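Local structure of UDP-N-acetylglucosamine pyrophosphorylase (Entamoeba histolytica, 3OC9) at residues V136-K141 against N304-E309; Q130-V135 against M152-H157; Q328-F333 against Y355-Y360. The protein probably catalyses the transfer of uridylate from UTP to N-acetyl-alpha-D-glucosamine 1-phosphate, giving UDP-N-acetyl-alpha-D-glucosamine and diphosphate. All coordinates share one frame; numbering follows the deposited sequence.

Contacts 1 and 2 are neighbours. Their centres lie about 12 Å apart, and their segments alternate along the chain. Segment 130-135 runs straight into 136-141, so strand 125-134 and the loop after it serve both. Strand 305-309 also packs beside contact 2, where K308 O comes 3.7 Å from L133 CD1. Contact 2 belongs to the mixed sheet; contact 1 ties a loop to a separate two-stranded sheet. Contact 3 follows later in the chain, on the opposite side of its centre, with its centre about 42 Å from contact 1 and about 36 Å from contact 2. The first two lie together on one side of the enzyme, and the third joins two helices on the opposite side.

Contact 1: V136-K141 against N304-E309; sequences VDFNGK and NGIKKE
V136 and I306 form a single antiparallel bridge, a hydrogen-bonded pair. Two backbone bonds make it. I306 N donates to V136 O at 3.0 Å, and V136 N donates to I306 O at 3.3 Å. On its other edge, strand 305-309 pairs with strand 282-286. N304 and G305 both face K286 there, which is a classic beta bulge, and N304 OD1 accepts from V288 N.

Apolar contacts flank the bridge. I306 is extended beyond CB (chi2 174°), and this carries CD1 out to the ring of F138. I306 CD1 lies 3.6 Å from F138 CD1, while I306 CG1 sits at the ring edge, in its plane. The two side chains cross at about a right angle. F138 CE1 also comes 3.8 Å from the carbonyl oxygen N304 O. Nearer the backbone, V136 CG2 rests 4.1 Å from I306 CB.

Polar groups also pair within each segment. D137 to G140 make a type I turn, and D137 OD1 closes an Asx turn by accepting from N139 N at 3.0 Å. K141 N reaches the same oxygen at 3.1 Å, from the opposite face of the carboxylate. On the strand, K307 NZ makes a salt bridge to E309 OE2 at 3.1 Å.

No side-chain hydrogen bond or salt bridge crosses between the segments. The loop is therefore joined to the strand by backbone pairing and hydrocarbon packing. D137 OD1 takes two N-H groups of its own turn, which would be expected to stabilise the negative charge.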
loop_
_atom_site.group_PDB
_atom_site.type_symbol
_atom_site.label_atom_id
_atom_site.label_comp_id
_atom_site.label_asym_id
_atom_site.label_seq_id
_atom_site.Cartn_x
_atom_site.Cartn_y
_atom_site.Cartn_z
ATOM N N VAL A 136 -0.858 -0.748 27.795
ATOM C CA VAL A 136 -0.990 -1.278 29.171
ATOM C C VAL A 136 0.017 -2.397 29.524
ATOM O O VAL A 136 0.618 -2.994 28.625
ATOM C CB VAL A 136 -2.451 -1.765 29.505
ATOM C CG1 VAL A 136 -3.463 -0.638 29.342
ATOM C CG2 VAL A 136 -2.860 -2.997 28.641
ATOM N N ASP A 137 0.212 -2.648 30.827
ATOM C CA ASP A 137 1.044 -3.771 31.317
ATOM C C ASP A 137 0.204 -5.054 31.491
ATOM O O ASP A 137 -0.929 -5.100 31.025
ATOM C CB ASP A 137 1.808 -3.395 32.612
ATOM C CG ASP A 137 0.904 -3.233 33.832
ATOM O OD1 ASP A 137 -0.228 -3.767 33.872
ATOM O OD2 ASP A 137 1.348 -2.565 34.805
ATOM N N PHE A 138 0.715 -6.066 32.202
ATOM C CA PHE A 138 0.005 -7.364 32.292
ATOM C C PHE A 138 -1.120 -7.508 33.348
ATOM O O PHE A 138 -1.841 -8.510 33.330
ATOM C CB PHE A 138 0.977 -8.557 32.345
ATOM C CG PHE A 138 1.959 -8.618 31.183
ATOM C CD1 PHE A 138 1.655 -8.059 29.947
ATOM C CD2 PHE A 138 3.181 -9.276 31.327
ATOM C CE1 PHE A 138 2.557 -8.129 28.877
ATOM C CE2 PHE A 138 4.091 -9.356 30.253
ATOM C CZ PHE A 138 3.770 -8.779 29.033
ATOM N N ASN A 139 -1.299 -6.529 34.235
ATOM C CA ASN A 139 -2.538 -6.449 35.035
ATOM C C ASN A 139 -3.561 -5.497 34.423
ATOM O O ASN A 139 -4.598 -5.168 35.040
ATOM C CB ASN A 139 -2.270 -6.087 36.507
ATOM C CG ASN A 139 -2.047 -7.317 37.390
ATOM O OD1 ASN A 139 -2.725 -8.347 37.254
ATOM N ND2 ASN A 139 -1.101 -7.208 38.306
ATOM N N GLY A 140 -3.263 -5.070 33.195
ATOM C CA GLY A 140 -4.137 -4.194 32.443
ATOM C C GLY A 140 -4.011 -2.729 32.815
ATOM O O GLY A 140 -4.893 -1.940 32.491
ATOM N N LYS A 141 -2.916 -2.370 33.493
ATOM C CA LYS A 141 -2.726 -1.007 34.021
ATOM C C LYS A 141 -1.895 -0.134 33.073
ATOM O O LYS A 141 -0.882 -0.589 32.525
ATOM C CB LYS A 141 -2.073 -1.053 35.415
ATOM N N ASN A 304 7.090 -5.691 26.440
ATOM C CA ASN A 304 6.461 -5.544 27.760
ATOM C C ASN A 304 5.095 -4.832 27.749
ATOM O O ASN A 304 4.373 -4.848 28.747
ATOM C CB ASN A 304 7.423 -4.855 28.759
ATOM C CG ASN A 304 7.693 -3.394 28.417
ATOM O OD1 ASN A 304 7.941 -3.037 27.262
ATOM N ND2 ASN A 304 7.670 -2.541 29.437
ATOM N N GLY A 305 4.752 -4.211 26.622
ATOM C CA GLY A 305 3.486 -3.483 26.494
ATOM C C GLY A 305 2.479 -4.167 25.577
ATOM O O GLY A 305 2.864 -4.800 24.588
ATOM N N ILE A 306 1.194 -4.023 25.907
ATOM C CA ILE A 306 0.079 -4.604 25.130
ATOM C C ILE A 306 -0.725 -3.501 24.422
ATOM O O ILE A 306 -1.199 -2.570 25.084
ATOM C CB ILE A 306 -0.843 -5.480 26.049
ATOM C CG1 ILE A 306 -0.122 -6.768 26.454
ATOM C CG2 ILE A 306 -2.226 -5.770 25.383
ATOM C CD1 ILE A 306 -0.876 -7.622 27.464
ATOM N N LYS A 307 -0.853 -3.605 23.086
ATOM C CA LYS A 307 -1.718 -2.734 22.264
ATOM C C LYS A 307 -2.957 -3.510 21.769
ATOM O O LYS A 307 -2.801 -4.478 21.049
ATOM C CB LYS A 307 -0.963 -2.216 21.011
ATOM C CG LYS A 307 0.259 -1.321 21.257
ATOM C CD LYS A 307 1.004 -1.038 19.927
ATOM C CE LYS A 307 1.633 -2.317 19.383
ATOM N NZ LYS A 307 1.883 -2.214 17.917
ATOM N N LYS A 308 -4.166 -3.088 22.157
ATOM C CA LYS A 308 -5.431 -3.665 21.642
ATOM C C LYS A 308 -5.742 -3.119 20.233
ATOM O O LYS A 308 -5.994 -1.916 20.088
ATOM C CB LYS A 308 -6.585 -3.333 22.620
ATOM C CG LYS A 308 -7.959 -3.828 22.192
ATOM C CD LYS A 308 -9.110 -3.051 22.872
ATOM C CE LYS A 308 -9.170 -3.299 24.363
ATOM N NZ LYS A 308 -10.362 -2.621 24.992
ATOM N N GLU A 309 -5.738 -3.993 19.211
ATOM C CA GLU A 309 -5.882 -3.570 17.800
ATOM C C GLU A 309 -7.005 -4.276 17.016
ATOM O O GLU A 309 -7.414 -5.398 17.360
ATOM C CB GLU A 309 -4.555 -3.756 17.024
ATOM C CG GLU A 309 -3.376 -2.898 17.517
ATOM C CD GLU A 309 -2.092 -3.068 16.690
ATOM O OE1 GLU A 309 -2.067 -3.897 15.754
ATOM O OE2 GLU A 309 -1.090 -2.374 16.994
#

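Contact 2: Q130-V135 against M152-H157; sequences QGMLPV and MAPNGH. With EDO (1,2-ethanediol), chain C.
L133 and A153 form the hydrogen-bonded pair of an antiparallel ladder, between M132 with P154 and P134 with M152, and the two short strands run at 145° to each other. The ladder is part of a beta hairpin with a long connection, made by strands 125-134 and 149-154 of the mixed sheet. That sheet is consistent with the GT-A-like fold of the family. L133 N donates to A153 O at 2.9 Å, and A153 N donates back to L133 O at 2.9 Å. Both prolines occupy non-hydrogen-bonded positions, where the pairing asks for no N-H. N155 N extends the pairing with a bond to G131 O.

Bends at chi2 and chi3 curl M152 over the L133-P134 peptide, its CE 3.7 Å from L133 C and its SD 3.9 Å from P134 CG. M132 comes to M152 from the side away from P134, and its CE is 4.0 Å from M152 CB. V135 CG2 packs on A153 CB at 4.0 Å. K307 and K308 of strand 305-309 lie against A153 and L133.

The polar end is built by the amides of Q130 and N155, whose planes are 68° apart. Q130 is extended beyond CG, which brings NE2 to N155 OD1 at 2.9 Å, nearly along the C=O axis. A weak bond from the same nitrogen goes to G156 O. Ethanediol, probably from the crystallisation liquor, donates from O1 to Q130 OE1. At the far end of the N155 amide, ND2 donates to a water 3.1 Å away, which also accepts a weak bond from G131 N.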
loop_
_atom_site.group_PDB
_atom_site.type_symbol
_atom_site.label_atom_id
_atom_site.label_comp_id
_atom_site.label_asym_id
_atom_site.label_seq_id
_atom_site.Cartn_x
_atom_site.Cartn_y
_atom_site.Cartn_z
ATOM N N GLN A 130 -7.265 8.787 12.932
ATOM C CA GLN A 130 -7.902 7.572 13.507
ATOM C C GLN A 130 -7.830 7.624 15.046
ATOM O O GLN A 130 -7.073 8.432 15.614
ATOM C CB GLN A 130 -7.250 6.275 12.965
ATOM C CG GLN A 130 -5.784 6.059 13.436
ATOM C CD GLN A 130 -5.102 4.786 12.897
ATOM O OE1 GLN A 130 -4.020 4.858 12.280
ATOM N NE2 GLN A 130 -5.698 3.624 13.162
ATOM N N GLY A 131 -8.615 6.778 15.713
ATOM C CA GLY A 131 -8.591 6.674 17.188
ATOM C C GLY A 131 -7.282 6.128 17.753
ATOM O O GLY A 131 -6.562 5.402 17.067
ATOM N N MET A 132 -6.973 6.500 18.998
ATOM C CA MET A 132 -5.816 5.980 19.753
ATOM C C MET A 132 -6.274 5.408 21.102
ATOM O O MET A 132 -7.340 5.792 21.598
ATOM C CB MET A 132 -4.776 7.087 19.981
ATOM C CG MET A 132 -4.186 7.688 18.679
ATOM S SD MET A 132 -2.887 8.906 19.004
ATOM C CE MET A 132 -1.438 7.856 19.123
ATOM N N LEU A 133 -5.471 4.506 21.683
ATOM C CA LEU A 133 -5.711 3.924 23.030
ATOM C C LEU A 133 -4.414 3.881 23.867
ATOM O O LEU A 133 -3.326 3.730 23.311
ATOM C CB LEU A 133 -6.265 2.488 22.897
ATOM C CG LEU A 133 -7.652 2.245 22.272
ATOM C CD1 LEU A 133 -7.841 0.768 21.916
ATOM C CD2 LEU A 133 -8.781 2.717 23.225
ATOM N N PRO A 134 -4.517 3.994 25.213
ATOM C CA PRO A 134 -3.309 3.822 26.056
ATOM C C PRO A 134 -2.708 2.400 26.023
ATOM O O PRO A 134 -3.444 1.403 25.971
ATOM C CB PRO A 134 -3.801 4.156 27.478
ATOM C CG PRO A 134 -5.130 4.815 27.311
ATOM C CD PRO A 134 -5.712 4.311 26.017
ATOM N N VAL A 135 -1.378 2.315 26.027
ATOM C CA VAL A 135 -0.649 1.041 26.084
ATOM C C VAL A 135 -0.646 0.553 27.549
ATOM O O VAL A 135 -0.460 1.365 28.450
ATOM C CB VAL A 135 0.813 1.228 25.543
ATOM C CG1 VAL A 135 1.591 -0.090 25.544
ATOM C CG2 VAL A 135 0.802 1.882 24.123
ATOM N N MET A 152 0.578 6.282 24.260
ATOM C CA MET A 152 -0.606 6.036 23.421
ATOM C C MET A 152 -0.223 5.357 22.103
ATOM O O MET A 152 0.900 5.545 21.609
ATOM C CB MET A 152 -1.318 7.363 23.110
ATOM C CG MET A 152 -1.725 8.197 24.339
ATOM S SD MET A 152 -3.105 7.529 25.282
ATOM C CE MET A 152 -4.459 7.573 24.090
ATOM N N ALA A 153 -1.149 4.569 21.535
ATOM C CA ALA A 153 -0.942 3.945 20.221
ATOM C C ALA A 153 -2.219 3.967 19.354
ATOM O O ALA A 153 -3.322 3.946 19.883
ATOM C CB ALA A 153 -0.415 2.497 20.380
ATOM N N PRO A 154 -2.070 4.012 18.010
ATOM C CA PRO A 154 -3.245 3.907 17.128
ATOM C C PRO A 154 -4.035 2.604 17.332
ATOM O O PRO A 154 -3.463 1.593 17.783
ATOM C CB PRO A 154 -2.634 3.936 15.709
ATOM C CG PRO A 154 -1.242 4.448 15.872
ATOM C CD PRO A 154 -0.804 4.017 17.244
ATOM N N ASN A 155 -5.329 2.628 17.000
ATOM C CA ASN A 155 -6.211 1.467 17.218
ATOM C C ASN A 155 -6.070 0.305 16.204
ATOM O O ASN A 155 -6.840 -0.662 16.281
ATOM C CB ASN A 155 -7.686 1.897 17.365
ATOM C CG ASN A 155 -8.254 2.566 16.097
ATOM O OD1 ASN A 155 -7.589 2.668 15.071
ATOM N ND2 ASN A 155 -9.492 3.051 16.194
ATOM N N GLY A 156 -5.087 0.389 15.297
ATOM C CA GLY A 156 -4.843 -0.655 14.264
ATOM C C GLY A 156 -5.333 -0.244 12.870
ATOM O O GLY A 156 -6.171 0.668 12.753
ATOM N N HIS A 157 -4.826 -0.885 11.803
ATOM C CA HIS A 157 -5.265 -0.474 10.448
ATOM C C HIS A 157 -6.756 -0.732 10.149
ATOM O O HIS A 157 -7.327 -0.131 9.232
ATOM C CB HIS A 157 -4.353 -0.986 9.313
ATOM C CG HIS A 157 -3.982 -2.442 9.406
ATOM N ND1 HIS A 157 -4.886 -3.436 9.724
ATOM C CD2 HIS A 157 -2.795 -3.066 9.203
ATOM C CE1 HIS A 157 -4.279 -4.609 9.707
ATOM N NE2 HIS A 157 -3.007 -4.414 9.400
HETATM C C1 EDO C . -2.556 1.448 13.362
HETATM O O1 EDO C . -2.927 1.974 12.074
HETATM C C2 EDO C . -1.110 0.942 13.404
HETATM O O2 EDO C . -1.027 -0.405 12.904
HETATM O O HOH W 1 -10.661 4.802 13.977
#

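Contact 3: Q328-F333 against Y355-Y360; sequences QRFIEF and YRLNIY
F330 is the main bump of this contact. Its ring fits the hollow between R356 and Y360, one turn apart on helix 347-364. A trans chi1 (176°) swings the F330 ring across to that helix. F330 CZ lies 3.5 Å from R356 O, which lines the hollow. The walls are R356 CB, 3.9 Å from F330 CE1, and Y360 CB, which meets F330 CE2 at the ring edge, 3.8 Å away. The edge of F330 also points toward the face of Y360. This is an offset edge-to-face pair, with planes at 82° and centroids 5.8 Å apart.

The packing joins two helices of very different length. Helix 329-332 is a short turn after strand 322-326 of the mixed sheet, with Q328 at its N-cap position. R329 forms a salt bridge with E221, and E332 one with K212.

L357 projects toward the short helix and fits against the carbonyl oxygens of F330 and I331 and the I331 side chain. L357 CD1 lies 3.9 Å from F330 O and 3.8 Å from I331 CD1. L357 CD2 meets I331 O at 3.7 Å. The same I331 CD1 rests obliquely against the Y360 ring, 4.0 Å from Y360 CE2.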
loop_
_atom_site.group_PDB
_atom_site.type_symbol
_atom_site.label_atom_id
_atom_site.label_comp_id
_atom_site.label_asym_id
_atom_site.label_seq_id
_atom_site.Cartn_x
_atom_site.Cartn_y
_atom_site.Cartn_z
ATOM N N GLN A 328 2.883 -9.664 -10.746
ATOM C CA GLN A 328 4.253 -10.202 -10.748
ATOM C C GLN A 328 5.114 -9.438 -9.739
ATOM O O GLN A 328 5.038 -8.212 -9.675
ATOM C CB GLN A 328 4.872 -10.059 -12.140
ATOM C CG GLN A 328 4.170 -10.884 -13.215
ATOM C CD GLN A 328 4.085 -12.362 -12.848
ATOM O OE1 GLN A 328 5.110 -13.034 -12.707
ATOM N NE2 GLN A 328 2.860 -12.869 -12.679
ATOM N N ARG A 329 5.936 -10.151 -8.957
ATOM C CA ARG A 329 6.784 -9.474 -7.954
ATOM C C ARG A 329 7.725 -8.493 -8.665
ATOM O O ARG A 329 8.007 -7.409 -8.151
ATOM C CB ARG A 329 7.602 -10.483 -7.102
ATOM C CG ARG A 329 6.735 -11.493 -6.294
ATOM C CD ARG A 329 7.572 -12.564 -5.541
ATOM N NE ARG A 329 6.731 -13.677 -5.068
ATOM C CZ ARG A 329 6.467 -13.947 -3.797
ATOM N NH1 ARG A 329 6.987 -13.212 -2.820
ATOM N NH2 ARG A 329 5.684 -14.981 -3.499
ATOM N N PHE A 330 8.201 -8.871 -9.855
ATOM C CA PHE A 330 9.198 -8.055 -10.582
ATOM C C PHE A 330 8.625 -6.673 -10.994
ATOM O O PHE A 330 9.357 -5.679 -11.136
ATOM C CB PHE A 330 9.734 -8.873 -11.783
ATOM C CG PHE A 330 10.684 -8.127 -12.677
ATOM C CD1 PHE A 330 12.069 -8.210 -12.471
ATOM C CD2 PHE A 330 10.210 -7.378 -13.756
ATOM C CE1 PHE A 330 12.962 -7.527 -13.298
ATOM C CE2 PHE A 330 11.104 -6.687 -14.591
ATOM C CZ PHE A 330 12.480 -6.766 -14.364
ATOM N N ILE A 331 7.305 -6.627 -11.177
ATOM C CA ILE A 331 6.600 -5.419 -11.616
ATOM C C ILE A 331 6.096 -4.544 -10.430
ATOM O O ILE A 331 6.224 -3.305 -10.466
ATOM C CB ILE A 331 5.375 -5.795 -12.537
ATOM C CG1 ILE A 331 5.805 -6.650 -13.755
ATOM C CG2 ILE A 331 4.507 -4.557 -12.909
ATOM C CD1 ILE A 331 6.527 -5.887 -14.892
ATOM N N GLU A 332 5.516 -5.163 -9.397
ATOM C CA GLU A 332 4.794 -4.362 -8.354
ATOM C C GLU A 332 5.016 -4.797 -6.884
ATOM O O GLU A 332 4.146 -4.543 -6.031
ATOM C CB GLU A 332 3.273 -4.220 -8.696
ATOM C CG GLU A 332 2.570 -2.963 -8.076
ATOM C CD GLU A 332 1.042 -2.848 -8.308
ATOM O OE1 GLU A 332 0.434 -1.906 -7.731
ATOM O OE2 GLU A 332 0.433 -3.682 -9.027
ATOM N N PHE A 333 6.173 -5.400 -6.554
ATOM C CA PHE A 333 6.489 -5.674 -5.111
ATOM C C PHE A 333 7.981 -5.561 -4.706
ATOM O O PHE A 333 8.754 -6.483 -4.945
ATOM C CB PHE A 333 5.918 -7.032 -4.641
ATOM C CG PHE A 333 6.038 -7.256 -3.136
ATOM C CD1 PHE A 333 5.112 -6.706 -2.263
ATOM C CD2 PHE A 333 7.112 -7.994 -2.608
ATOM C CE1 PHE A 333 5.236 -6.888 -0.867
ATOM C CE2 PHE A 333 7.255 -8.177 -1.215
ATOM C CZ PHE A 333 6.313 -7.626 -0.353
ATOM N N TYR A 355 15.806 -0.412 -10.651
ATOM C CA TYR A 355 16.704 -0.335 -11.815
ATOM C C TYR A 355 16.405 -1.435 -12.853
ATOM O O TYR A 355 16.377 -1.155 -14.054
ATOM C CB TYR A 355 18.188 -0.370 -11.390
ATOM C CG TYR A 355 18.719 0.861 -10.653
ATOM C CD1 TYR A 355 17.946 2.023 -10.511
ATOM C CD2 TYR A 355 20.013 0.863 -10.098
ATOM C CE1 TYR A 355 18.436 3.157 -9.821
ATOM C CE2 TYR A 355 20.515 1.997 -9.411
ATOM C CZ TYR A 355 19.722 3.135 -9.279
ATOM O OH TYR A 355 20.215 4.260 -8.613
ATOM N N ARG A 356 16.149 -2.669 -12.394
ATOM C CA ARG A 356 15.874 -3.795 -13.302
ATOM C C ARG A 356 14.526 -3.633 -14.030
ATOM O O ARG A 356 14.422 -3.931 -15.234
ATOM C CB ARG A 356 15.943 -5.146 -12.556
ATOM C CG ARG A 356 17.369 -5.575 -12.159
ATOM C CD ARG A 356 17.361 -6.826 -11.259
ATOM N NE ARG A 356 18.705 -7.185 -10.799
ATOM C CZ ARG A 356 19.002 -8.271 -10.080
ATOM N NH1 ARG A 356 18.054 -9.135 -9.718
ATOM N NH2 ARG A 356 20.258 -8.500 -9.719
ATOM N N LEU A 357 13.503 -3.157 -13.307
ATOM C CA LEU A 357 12.213 -2.827 -13.935
ATOM C C LEU A 357 12.357 -1.772 -15.061
ATOM O O LEU A 357 11.764 -1.916 -16.152
ATOM C CB LEU A 357 11.194 -2.363 -12.869
ATOM C CG LEU A 357 9.788 -2.007 -13.368
ATOM C CD1 LEU A 357 9.131 -3.184 -14.116
ATOM C CD2 LEU A 357 8.896 -1.511 -12.192
ATOM N N ASN A 358 13.134 -0.719 -14.803
ATOM C CA ASN A 358 13.287 0.375 -15.763
ATOM C C ASN A 358 13.998 -0.077 -17.067
ATOM O O ASN A 358 13.632 0.349 -18.174
ATOM C CB ASN A 358 14.000 1.581 -15.113
ATOM C CG ASN A 358 13.152 2.265 -14.036
ATOM O OD1 ASN A 358 11.926 2.137 -14.021
ATOM N ND2 ASN A 358 13.806 3.000 -13.143
ATOM N N ILE A 359 14.967 -0.976 -16.926
ATOM C CA ILE A 359 15.623 -1.624 -18.094
ATOM C C ILE A 359 14.626 -2.446 -18.939
ATOM O O ILE A 359 14.587 -2.319 -20.180
ATOM C CB ILE A 359 16.814 -2.504 -17.645
ATOM C CG1 ILE A 359 17.901 -1.627 -17.016
ATOM C CG2 ILE A 359 17.369 -3.332 -18.820
ATOM C CD1 ILE A 359 18.991 -2.415 -16.301
ATOM N N TYR A 360 13.817 -3.266 -18.265
ATOM C CA TYR A 360 12.722 -4.010 -18.902
ATOM C C TYR A 360 11.771 -3.102 -19.708
ATOM O O TYR A 360 11.424 -3.432 -20.854
ATOM C CB TYR A 360 11.970 -4.876 -17.854
ATOM C CG TYR A 360 10.642 -5.497 -18.330
ATOM C CD1 TYR A 360 10.622 -6.723 -19.004
ATOM C CD2 TYR A 360 9.417 -4.857 -18.090
ATOM C CE1 TYR A 360 9.416 -7.294 -19.432
ATOM C CE2 TYR A 360 8.203 -5.418 -18.524
ATOM C CZ TYR A 360 8.212 -6.634 -19.191
ATOM O OH TYR A 360 7.023 -7.206 -19.627
#